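Local atomic coordinates of SusD superfamily protein (Bacteroides vulgatus ATCC 8482, PDB entry 3JQ0), a protein that probably binds glycans or other nutrients at the surface of the bacterial outer membrane. Residues T317-V323 with F335-K341; I40-I46 with T296-R302. All blocks are in the same frame, centred on the assembly; numbering follows the deposited sequence.

Contact 1. Residues T317-V323 with F335-K341; sequences TTSLKAV and FGPITYK
Lys321 lays its aliphatic chain over one face of the Tyr340 ring, with CB 3.7 Å from the ring centroid and only 10° off the ring normal, a CH-pi contact. The two side chains run side by side in the same direction; Lys321 CG stands opposite the backbone N (chi1 -177°), which carries the chain along the ring until CD lies 3.6 Å from Tyr340 OH. Their polar ends then share one partner outside the hairpin, Asp289, salt-bridged to the ammonium and hydrogen-bonded to the phenol. A leucine in place of Tyr340 would probably deprive the lysine methylenes of their flat platform and leave Asp289 without its phenol partner. On the same sheet face Ile338 sets CG1 3.8 Å from Lys321 CB, and the Ile338 and Val323 side chains cross at about a right angle, CG2 of the first touching CG1 of the second at 4.2 Å, branched residues filling the surface beside the lysine. Beneath them the strands pair antiparallel: Lys321 and Ile338 exchange backbone bonds in both directions, that from Ile338 N to Lys321 O being 2.8 Å. Further along, Val323 O accepts from both Phe335 N and Gly336 N, a classic beta bulge. At the helix end a water joins Ser319 OG, also bonded to Arg315 O, to Lys341 NZ, which further binds Met443 O and forms a salt bridge to Glu445. Backbone bonds thus set the hairpin register, while ammonium and phenol converge on one carboxylate whose negative charge the ammonium is likely to offset.

Contact 2. Residues I40-I46 with T296-R302; sequences IYGDNPI and TQLQVRR
Ile40 O takes a hydrogen bond from Arg301 N at 2.9 Å, but the antiparallel pairing beyond it is loose, Gly42 N reaching Gln299 O only weakly. A water bridges the two backbones, bonded to Gly42 N, Asp43 O and Gln299 N. Asp43 ties both arginines into a salt-bridge network. Its OD1 is met nearly along the C-O bond by Arg301 NH1 at 2.7 Å, with the carboxylate turned 85° from the guanidinium plane. Asp43 OD2 accepts from both Arg302 N (2.8 Å) and Arg302 NE (3.0 Å), which approach from opposite faces of the carboxylate; a second water links OD1 to Arg302 NH2. A bend at chi2 (-74°) folds Arg301 back so that its guanidinium lies flat on the Gly42 backbone. Glycine suits this place, since at its phi of 131° a CB would be jammed against the preceding carbonyl O. Gln299 is bent as well, at chi2, its CB and CG passing close to the carbonyls of Asp43 and Asn44. This brings OE1 to Ile46 N at 3.1 Å, while NE2 binds Val300 O, so that both ends of the amide are held; Pro337 O is a further acceptor for NE2. On the apolar flank Tyr41 CD1 touches Leu298 CB (3.8 Å) and CE1 touches Val300 CG2 (3.9 Å), the side chains crossing obliquely, while the tyrosine hydroxyl binds Glu35. Pro45 rests CG against Thr296 O, a buried carbonyl with no polar partner. Two arginines around one aspartate, with a glutamine reaching the backbone N of Ile46, imply that side-chain and water bonds supply much of the cohesion that this short, weakly bonded strand pair lacks.

In the fold
From the N terminus, residues 40-46 follow helix 27-34 and wait some 250 residues for 296-302, so contact 2 closes a long loop, a little under half of it helix, and ties the early part of the chain to the SusD family region. The chain then passes through helix 315-319 into strand 320-326, turns, and returns along strand 332-339: contact 1 closes this local hairpin. The two loops lie in series, neither enclosing the other, yet their centres are about 11 Å apart. They touch where Pro337 packs on Val300 and Phe335 on Ile46, so the hairpin lies against the small two-stranded sheet formed by 41-43 and 299-300.

Contact 1. Residues T317-V323 with F335-K341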
loop_
_atom_site.group_PDB
_atom_site.type_symbol
_atom_site.label_atom_id
_atom_site.label_comp_id
_atom_site.label_asym_id
_atom_site.label_seq_id
_atom_site.Cartn_x
_atom_site.Cartn_y
_atom_site.Cartn_z
ATOM N N THR A 317 5.081 -16.945 -6.684
ATOM C CA THR A 317 4.588 -17.960 -5.753
ATOM C C THR A 317 4.762 -17.549 -4.302
ATOM O O THR A 317 4.249 -18.224 -3.413
ATOM C CB THR A 317 5.253 -19.278 -6.036
ATOM O OG1 THR A 317 6.656 -19.115 -5.967
ATOM C CG2 THR A 317 4.855 -19.811 -7.410
ATOM N N THR A 318 5.434 -16.428 -4.050
ATOM C CA THR A 318 5.425 -15.830 -2.710
ATOM C C THR A 318 4.124 -15.022 -2.527
ATOM O O THR A 318 3.511 -15.049 -1.449
ATOM C CB THR A 318 6.686 -14.985 -2.478
ATOM O OG1 THR A 318 7.814 -15.849 -2.430
ATOM C CG2 THR A 318 6.596 -14.176 -1.204
ATOM N N SER A 319 3.689 -14.306 -3.559
ATOM C CA SER A 319 2.490 -13.477 -3.468
ATOM C C SER A 319 1.196 -14.239 -3.545
ATOM O O SER A 319 0.209 -13.866 -2.901
ATOM C CB SER A 319 2.493 -12.433 -4.595
ATOM O OG SER A 319 3.606 -11.536 -4.486
ATOM N N LEU A 320 1.188 -15.317 -4.357
ATOM C CA LEU A 320 -0.013 -16.104 -4.649
ATOM C C LEU A 320 0.305 -17.559 -4.560
ATOM O O LEU A 320 1.399 -17.983 -4.946
ATOM C CB LEU A 320 -0.507 -15.811 -6.065
ATOM C CG LEU A 320 -0.911 -14.395 -6.379
ATOM C CD1 LEU A 320 -1.185 -14.193 -7.879
ATOM C CD2 LEU A 320 -2.078 -13.939 -5.530
ATOM N N LYS A 321 -0.693 -18.357 -4.180
ATOM C CA LYS A 321 -0.608 -19.813 -4.337
ATOM C C LYS A 321 -1.783 -20.285 -5.167
ATOM O O LYS A 321 -2.929 -19.917 -4.914
ATOM C CB LYS A 321 -0.537 -20.577 -3.013
ATOM C CG LYS A 321 -0.371 -22.093 -3.234
ATOM C CD LYS A 321 0.065 -22.853 -1.980
ATOM C CE LYS A 321 0.537 -24.293 -2.262
ATOM N NZ LYS A 321 1.677 -24.663 -1.371
ATOM N N ALA A 322 -1.492 -21.134 -6.142
ATOM C CA ALA A 322 -2.538 -21.774 -6.936
ATOM C C ALA A 322 -3.079 -22.970 -6.172
ATOM O O ALA A 322 -2.317 -23.858 -5.763
ATOM C CB ALA A 322 -1.957 -22.215 -8.298
ATOM N N VAL A 323 -4.394 -23.046 -6.084
ATOM C CA VAL A 323 -5.062 -24.249 -5.630
ATOM C C VAL A 323 -5.840 -24.878 -6.791
ATOM O O VAL A 323 -6.244 -24.209 -7.740
ATOM C CB VAL A 323 -5.953 -24.002 -4.390
ATOM C CG1 VAL A 323 -5.121 -23.471 -3.212
ATOM C CG2 VAL A 323 -7.147 -23.087 -4.659
ATOM N N PHE A 335 -8.019 -24.289 -10.000
ATOM C CA PHE A 335 -9.261 -23.774 -9.442
ATOM C C PHE A 335 -9.162 -22.262 -9.207
ATOM O O PHE A 335 -10.050 -21.505 -9.605
ATOM C CB PHE A 335 -9.658 -24.573 -8.219
ATOM C CG PHE A 335 -11.060 -24.246 -7.708
ATOM C CD1 PHE A 335 -12.179 -24.474 -8.499
ATOM C CD2 PHE A 335 -11.251 -23.718 -6.442
ATOM C CE1 PHE A 335 -13.452 -24.134 -8.000
ATOM C CE2 PHE A 335 -12.502 -23.438 -5.953
ATOM C CZ PHE A 335 -13.592 -23.631 -6.734
ATOM N N GLY A 336 -8.100 -21.802 -8.566
ATOM C CA GLY A 336 -7.895 -20.385 -8.418
ATOM C C GLY A 336 -6.732 -20.095 -7.509
ATOM O O GLY A 336 -6.123 -20.999 -6.930
ATOM N N PRO A 337 -6.471 -18.797 -7.301
ATOM C CA PRO A 337 -5.352 -18.370 -6.443
ATOM C C PRO A 337 -5.831 -18.012 -5.053
ATOM O O PRO A 337 -6.983 -17.546 -4.869
ATOM C CB PRO A 337 -4.830 -17.134 -7.187
ATOM C CG PRO A 337 -6.081 -16.518 -7.713
ATOM C CD PRO A 337 -7.015 -17.642 -8.063
ATOM N N ILE A 338 -4.939 -18.172 -4.079
ATOM C CA ILE A 338 -5.126 -17.666 -2.722
ATOM C C ILE A 338 -4.030 -16.636 -2.424
ATOM O O ILE A 338 -2.895 -16.708 -2.907
ATOM C CB ILE A 338 -5.176 -18.765 -1.636
ATOM C CG1 ILE A 338 -3.864 -19.532 -1.579
ATOM C CG2 ILE A 338 -6.350 -19.692 -1.866
ATOM C CD1 ILE A 338 -3.703 -20.445 -0.327
ATOM N N THR A 339 -4.438 -15.645 -1.641
ATOM C CA THR A 339 -3.545 -14.600 -1.139
ATOM C C THR A 339 -2.450 -15.208 -0.289
ATOM O O THR A 339 -2.733 -15.932 0.656
ATOM C CB THR A 339 -4.359 -13.633 -0.281
ATOM O OG1 THR A 339 -5.499 -13.193 -0.993
ATOM C CG2 THR A 339 -3.511 -12.471 0.201
ATOM N N TYR A 340 -1.182 -14.902 -0.593
ATOM C CA TYR A 340 -0.089 -15.684 0.012
ATOM C C TYR A 340 1.066 -14.831 0.548
ATOM O O TYR A 340 1.914 -15.380 1.213
ATOM C CB TYR A 340 0.430 -16.715 -1.015
ATOM C CG TYR A 340 0.864 -18.048 -0.434
ATOM C CD1 TYR A 340 -0.023 -18.854 0.254
ATOM C CD2 TYR A 340 2.140 -18.525 -0.694
ATOM C CE1 TYR A 340 0.383 -20.092 0.723
ATOM C CE2 TYR A 340 2.528 -19.771 -0.247
ATOM C CZ TYR A 340 1.645 -20.538 0.446
ATOM O OH TYR A 340 2.041 -21.809 0.888
ATOM N N LYS A 341 1.070 -13.516 0.329
ATOM C CA LYS A 341 2.252 -12.732 0.689
ATOM C C LYS A 341 2.557 -12.706 2.173
ATOM O O LYS A 341 3.690 -12.735 2.582
ATOM C CB LYS A 341 2.076 -11.296 0.185
ATOM C CG LYS A 341 3.209 -10.352 0.612
ATOM C CD LYS A 341 3.101 -8.985 -0.078
ATOM C CE LYS A 341 3.705 -8.999 -1.485
ATOM N NZ LYS A 341 3.503 -7.689 -2.187
HETATM O O HOH W 1 3.677 -8.726 -4.882
#

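Contact 2. Residues I40-I46 with T296-R302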
loop_
_atom_site.group_PDB
_atom_site.type_symbol
_atom_site.label_atom_id
_atom_site.label_comp_id
_atom_site.label_asym_id
_atom_site.label_seq_id
_atom_site.Cartn_x
_atom_site.Cartn_y
_atom_site.Cartn_z
ATOM N N ILE A 40 -6.832 -6.070 -9.889
ATOM C CA ILE A 40 -6.389 -7.329 -9.308
ATOM C C ILE A 40 -7.549 -8.281 -8.968
ATOM O O ILE A 40 -7.425 -9.495 -9.139
ATOM C CB ILE A 40 -5.484 -7.075 -8.087
ATOM C CG1 ILE A 40 -4.163 -6.428 -8.501
ATOM C CG2 ILE A 40 -5.262 -8.372 -7.272
ATOM C CD1 ILE A 40 -3.408 -5.774 -7.356
ATOM N N TYR A 41 -8.626 -7.705 -8.453
ATOM C CA TYR A 41 -9.744 -8.460 -7.921
ATOM C C TYR A 41 -10.948 -8.386 -8.839
ATOM O O TYR A 41 -10.898 -7.764 -9.887
ATOM C CB TYR A 41 -10.135 -7.979 -6.494
ATOM C CG TYR A 41 -8.973 -7.850 -5.556
ATOM C CD1 TYR A 41 -8.522 -8.911 -4.804
ATOM C CD2 TYR A 41 -8.268 -6.665 -5.474
ATOM C CE1 TYR A 41 -7.424 -8.788 -3.982
ATOM C CE2 TYR A 41 -7.158 -6.522 -4.675
ATOM C CZ TYR A 41 -6.711 -7.621 -3.914
ATOM O OH TYR A 41 -5.623 -7.532 -3.081
ATOM N N GLY A 42 -12.047 -9.040 -8.443
ATOM C CA GLY A 42 -13.310 -8.954 -9.156
ATOM C C GLY A 42 -13.956 -10.285 -9.452
ATOM O O GLY A 42 -15.157 -10.326 -9.738
ATOM N N ASP A 43 -13.208 -11.400 -9.357
ATOM C CA ASP A 43 -13.849 -12.704 -9.451
ATOM C C ASP A 43 -14.643 -12.977 -8.159
ATOM O O ASP A 43 -14.369 -12.423 -7.086
ATOM C CB ASP A 43 -12.840 -13.818 -9.746
ATOM C CG ASP A 43 -12.444 -13.959 -11.207
ATOM O OD1 ASP A 43 -12.987 -13.190 -12.031
ATOM O OD2 ASP A 43 -11.611 -14.858 -11.492
ATOM N N ASN A 44 -15.607 -13.879 -8.247
ATOM C CA ASN A 44 -16.263 -14.352 -7.054
ATOM C C ASN A 44 -15.268 -15.137 -6.203
ATOM O O ASN A 44 -14.450 -15.899 -6.749
ATOM C CB ASN A 44 -17.446 -15.276 -7.374
ATOM C CG ASN A 44 -18.652 -14.558 -7.889
ATOM O OD1 ASN A 44 -18.690 -13.330 -7.946
ATOM N ND2 ASN A 44 -19.699 -15.302 -8.173
ATOM N N PRO A 45 -15.309 -14.998 -4.885
ATOM C CA PRO A 45 -14.476 -15.851 -4.020
ATOM C C PRO A 45 -14.558 -17.328 -4.434
ATOM O O PRO A 45 -15.664 -17.901 -4.515
ATOM C CB PRO A 45 -15.037 -15.574 -2.637
ATOM C CG PRO A 45 -15.522 -14.126 -2.715
ATOM C CD PRO A 45 -16.129 -14.045 -4.113
ATOM N N ILE A 46 -13.424 -17.949 -4.667
ATOM C CA ILE A 46 -13.437 -19.302 -5.152
ATOM C C ILE A 46 -14.047 -20.283 -4.157
ATOM O O ILE A 46 -14.611 -21.305 -4.572
ATOM C CB ILE A 46 -12.069 -19.777 -5.650
ATOM C CG1 ILE A 46 -10.997 -19.839 -4.527
ATOM C CG2 ILE A 46 -11.621 -18.899 -6.823
ATOM C CD1 ILE A 46 -9.597 -20.274 -4.999
ATOM N N THR A 296 -12.640 -15.104 2.560
ATOM C CA THR A 296 -12.280 -14.356 1.375
ATOM C C THR A 296 -13.493 -13.644 0.812
ATOM O O THR A 296 -14.468 -14.297 0.380
ATOM C CB THR A 296 -11.678 -15.284 0.300
ATOM O OG1 THR A 296 -10.553 -15.942 0.866
ATOM C CG2 THR A 296 -11.271 -14.558 -0.951
ATOM N N GLN A 297 -13.442 -12.305 0.822
ATOM C CA GLN A 297 -14.457 -11.487 0.135
ATOM C C GLN A 297 -13.942 -10.667 -1.048
ATOM O O GLN A 297 -14.735 -10.174 -1.825
ATOM C CB GLN A 297 -15.153 -10.546 1.154
ATOM C CG GLN A 297 -15.960 -11.280 2.188
ATOM C CD GLN A 297 -16.706 -10.396 3.119
ATOM O OE1 GLN A 297 -16.447 -9.187 3.183
ATOM N NE2 GLN A 297 -17.623 -10.991 3.892
ATOM N N LEU A 298 -12.604 -10.585 -1.198
ATOM C CA LEU A 298 -11.937 -9.986 -2.336
ATOM C C LEU A 298 -11.072 -11.081 -2.943
ATOM O O LEU A 298 -10.217 -11.632 -2.237
ATOM C CB LEU A 298 -11.059 -8.797 -1.918
ATOM C CG LEU A 298 -11.751 -7.448 -1.687
ATOM C CD1 LEU A 298 -10.772 -6.462 -1.050
ATOM C CD2 LEU A 298 -12.373 -6.907 -3.014
ATOM N N GLN A 299 -11.341 -11.444 -4.199
ATOM C CA GLN A 299 -10.709 -12.585 -4.866
ATOM C C GLN A 299 -9.866 -12.103 -6.027
ATOM O O GLN A 299 -10.388 -11.565 -7.018
ATOM C CB GLN A 299 -11.827 -13.516 -5.349
ATOM C CG GLN A 299 -11.340 -14.664 -6.211
ATOM C CD GLN A 299 -10.424 -15.615 -5.503
ATOM O OE1 GLN A 299 -10.846 -16.257 -4.519
ATOM N NE2 GLN A 299 -9.196 -15.765 -5.995
ATOM N N VAL A 300 -8.562 -12.375 -5.959
ATOM C CA VAL A 300 -7.671 -12.146 -7.072
ATOM C C VAL A 300 -8.246 -12.873 -8.292
ATOM O O VAL A 300 -8.615 -14.052 -8.209
ATOM C CB VAL A 300 -6.247 -12.622 -6.753
ATOM C CG1 VAL A 300 -5.323 -12.604 -7.998
ATOM C CG2 VAL A 300 -5.641 -11.829 -5.571
ATOM N N ARG A 301 -8.265 -12.202 -9.441
ATOM C CA ARG A 301 -8.795 -12.791 -10.672
ATOM C C ARG A 301 -8.053 -14.105 -10.932
ATOM O O ARG A 301 -6.816 -14.152 -10.936
ATOM C CB ARG A 301 -8.550 -11.842 -11.845
ATOM C CG ARG A 301 -9.387 -10.587 -11.812
ATOM C CD ARG A 301 -10.859 -10.845 -12.177
ATOM N NE ARG A 301 -11.609 -9.618 -12.395
ATOM C CZ ARG A 301 -12.873 -9.584 -12.819
ATOM N NH1 ARG A 301 -13.542 -10.693 -12.993
ATOM N NH2 ARG A 301 -13.478 -8.418 -13.034
ATOM N N ARG A 302 -8.806 -15.153 -11.215
ATOM C CA ARG A 302 -8.206 -16.480 -11.425
ATOM C C ARG A 302 -7.191 -16.457 -12.574
ATOM O O ARG A 302 -6.119 -17.058 -12.502
ATOM C CB ARG A 302 -9.299 -17.502 -11.664
ATOM C CG ARG A 302 -10.184 -17.744 -10.466
ATOM C CD ARG A 302 -11.415 -18.513 -10.816
ATOM N NE ARG A 302 -12.241 -17.748 -11.714
ATOM C CZ ARG A 302 -13.231 -18.243 -12.418
ATOM N NH1 ARG A 302 -13.553 -19.533 -12.291
ATOM N NH2 ARG A 302 -13.926 -17.471 -13.234
HETATM O O HOH W 2 -11.794 -6.027 -11.731
HETATM O O HOH W 3 -13.221 -10.120 -5.989
HETATM O O HOH W 4 -13.733 -14.731 -14.219
#